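Local coordinates for protein acetylglutamate kinase (Streptococcus mutans, PDB 3L86) that probably catalyses the ATP-dependent phosphorylation of N-acetyl-L-glutamate, the second step from glutamate towards N-acetylornithine in arginine biosynthesis, at residues A[36-41]-A[66-71]. Sequence-based numbering, arbitrary orientation.
Sequences KDIIVI and GKQLVI
L69 packs between I39 and I41 on one face of a parallel strand pair. Its CD1 lies 4.0 Å from I39 CB, while I41 reaches back with its CD1 to touch L69 CG. The first torsion of I41 sets CG1 beside the backbone N (chi1 -58°), and CD1, swung out at an unstaggered chi2, meets L69 from there; farther along the same face, I71 CG1 approaches I41 CB. On the reverse face V40 CG2 comes to 4.4 Å from V70 CB.

Between these layers the backbones zip together in parallel register, I38 opposite Q68 through I41 opposite I71. The amides of I39 and I41 bond to the carbonyls of Q68 and V70, and I39 O receives V70 N in return at 3.2 Å. CA-H...O contacts, among them I38 CA to Q68 O at 3.3 Å, fill in the ladder.

Toward the strand starts the contact turns polar. D37 O accepts the Q68 amide N at 3.1 Å and also a weak bond from Q68 NE2, which touches I38 CG1 as well, the side chains of I38 and Q68 crossing at a slant. K67 CD presses against I39 CD1 at 3.4 Å, tighter than usual van der Waals contact, and the lysine chain, bent at its last two torsions, brings its ammonium to the D37 carboxylate in a salt bridge whose exact geometry is doubtful. G66, with positive phi, closes helix 53-64 in a Schellman motif just before this edge.

The two strands and that helix form a beta-alpha-beta unit of the amino acid kinase fold. I59 of the helix covers I41 and L69, and W62 covers L69 and K67; helix 162-170 packs on V70 and Q68 from the other face, and strands 208-212 and 174-182 extend the sheet on either side.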
loop_
_atom_site.group_PDB
_atom_site.type_symbol
_atom_site.label_atom_id
_atom_site.label_comp_id
_atom_site.label_asym_id
_atom_site.label_seq_id
_atom_site.Cartn_x
_atom_site.Cartn_y
_atom_site.Cartn_z
ATOM N N LYS A 36 4.638 6.490 -19.281
ATOM C CA LYS A 36 3.976 7.623 -18.662
ATOM C C LYS A 36 4.870 8.386 -17.602
ATOM O O LYS A 36 4.438 9.439 -17.204
ATOM C CB LYS A 36 2.587 7.258 -18.028
ATOM C CG LYS A 36 1.315 7.419 -18.894
ATOM C CD LYS A 36 -0.037 7.001 -18.185
ATOM C CE LYS A 36 -0.771 8.202 -17.676
ATOM N NZ LYS A 36 -2.148 7.977 -17.267
ATOM N N ASP A 37 6.046 7.871 -17.150
ATOM C CA ASP A 37 6.807 8.562 -16.133
ATOM C C ASP A 37 5.947 8.754 -14.874
ATOM O O ASP A 37 5.810 9.831 -14.402
ATOM C CB ASP A 37 7.348 9.906 -16.674
ATOM C CG ASP A 37 8.685 10.306 -16.099
ATOM O OD1 ASP A 37 9.445 9.510 -15.662
ATOM O OD2 ASP A 37 8.972 11.452 -16.055
ATOM N N ILE A 38 5.378 7.656 -14.380
ATOM C CA ILE A 38 4.538 7.535 -13.188
ATOM C C ILE A 38 4.992 6.266 -12.444
ATOM O O ILE A 38 4.993 5.161 -13.053
ATOM C CB ILE A 38 3.032 7.344 -13.530
ATOM C CG1 ILE A 38 2.460 8.634 -14.120
ATOM C CG2 ILE A 38 2.235 7.032 -12.276
ATOM C CD1 ILE A 38 0.914 8.636 -14.310
ATOM N N ILE A 39 5.359 6.427 -11.161
ATOM C CA ILE A 39 5.593 5.293 -10.242
ATOM C C ILE A 39 4.757 5.406 -8.934
ATOM O O ILE A 39 4.711 6.470 -8.279
ATOM C CB ILE A 39 7.083 5.221 -9.860
ATOM C CG1 ILE A 39 7.955 5.053 -11.125
ATOM C CG2 ILE A 39 7.363 4.125 -8.796
ATOM C CD1 ILE A 39 9.474 5.255 -10.780
ATOM N N VAL A 40 4.049 4.320 -8.604
ATOM C CA VAL A 40 3.361 4.200 -7.309
ATOM C C VAL A 40 4.276 3.446 -6.310
ATOM O O VAL A 40 4.791 2.368 -6.630
ATOM C CB VAL A 40 1.974 3.505 -7.469
ATOM C CG1 VAL A 40 1.268 3.242 -6.082
ATOM C CG2 VAL A 40 1.057 4.393 -8.429
ATOM N N ILE A 41 4.524 4.061 -5.149
ATOM C CA ILE A 41 5.291 3.441 -4.037
ATOM C C ILE A 41 4.374 3.145 -2.844
ATOM O O ILE A 41 3.852 4.068 -2.212
ATOM C CB ILE A 41 6.419 4.352 -3.586
ATOM C CG1 ILE A 41 7.339 4.621 -4.802
ATOM C CG2 ILE A 41 7.252 3.744 -2.388
ATOM C CD1 ILE A 41 7.845 6.034 -4.916
ATOM N N GLY A 66 11.359 15.239 -12.674
ATOM C CA GLY A 66 10.090 15.335 -13.351
ATOM C C GLY A 66 9.195 14.098 -13.242
ATOM O O GLY A 66 8.155 14.060 -13.890
ATOM N N LYS A 67 9.588 13.071 -12.539
ATOM C CA LYS A 67 8.767 11.893 -12.387
ATOM C C LYS A 67 7.474 12.174 -11.565
ATOM O O LYS A 67 7.504 12.978 -10.685
ATOM C CB LYS A 67 9.602 10.775 -11.800
ATOM C CG LYS A 67 9.098 9.402 -12.052
ATOM C CD LYS A 67 10.143 8.336 -12.017
ATOM C CE LYS A 67 11.044 8.242 -13.213
ATOM N NZ LYS A 67 10.431 7.901 -14.407
ATOM N N GLN A 68 6.355 11.555 -11.890
ATOM C CA GLN A 68 5.148 11.763 -11.052
ATOM C C GLN A 68 5.020 10.607 -10.068
ATOM O O GLN A 68 4.995 9.440 -10.494
ATOM C CB GLN A 68 3.887 11.819 -11.950
ATOM C CG GLN A 68 3.998 12.945 -13.062
ATOM C CD GLN A 68 2.968 12.686 -14.163
ATOM O OE1 GLN A 68 1.795 12.967 -13.976
ATOM N NE2 GLN A 68 3.390 12.068 -15.270
ATOM N N LEU A 69 4.912 10.927 -8.780
ATOM C CA LEU A 69 5.018 9.903 -7.739
ATOM C C LEU A 69 3.742 9.932 -6.884
ATOM O O LEU A 69 3.248 11.020 -6.557
ATOM C CB LEU A 69 6.266 10.155 -6.864
ATOM C CG LEU A 69 7.624 9.443 -7.011
ATOM C CD1 LEU A 69 7.977 8.773 -8.330
ATOM C CD2 LEU A 69 8.849 10.182 -6.396
ATOM N N VAL A 70 3.202 8.748 -6.550
ATOM C CA VAL A 70 2.064 8.666 -5.596
ATOM C C VAL A 70 2.474 7.661 -4.533
ATOM O O VAL A 70 2.985 6.604 -4.896
ATOM C CB VAL A 70 0.735 8.193 -6.287
ATOM C CG1 VAL A 70 -0.359 7.973 -5.256
ATOM C CG2 VAL A 70 0.254 9.247 -7.375
ATOM N N ILE A 71 2.298 7.997 -3.243
ATOM C CA ILE A 71 2.632 7.128 -2.115
ATOM C C ILE A 71 1.351 6.626 -1.377
ATOM O O ILE A 71 0.436 7.425 -1.032
ATOM C CB ILE A 71 3.610 7.816 -1.098
ATOM C CG1 ILE A 71 5.034 7.937 -1.675
ATOM C CG2 ILE A 71 3.651 7.070 0.336
ATOM C CD1 ILE A 71 5.963 8.873 -0.835
#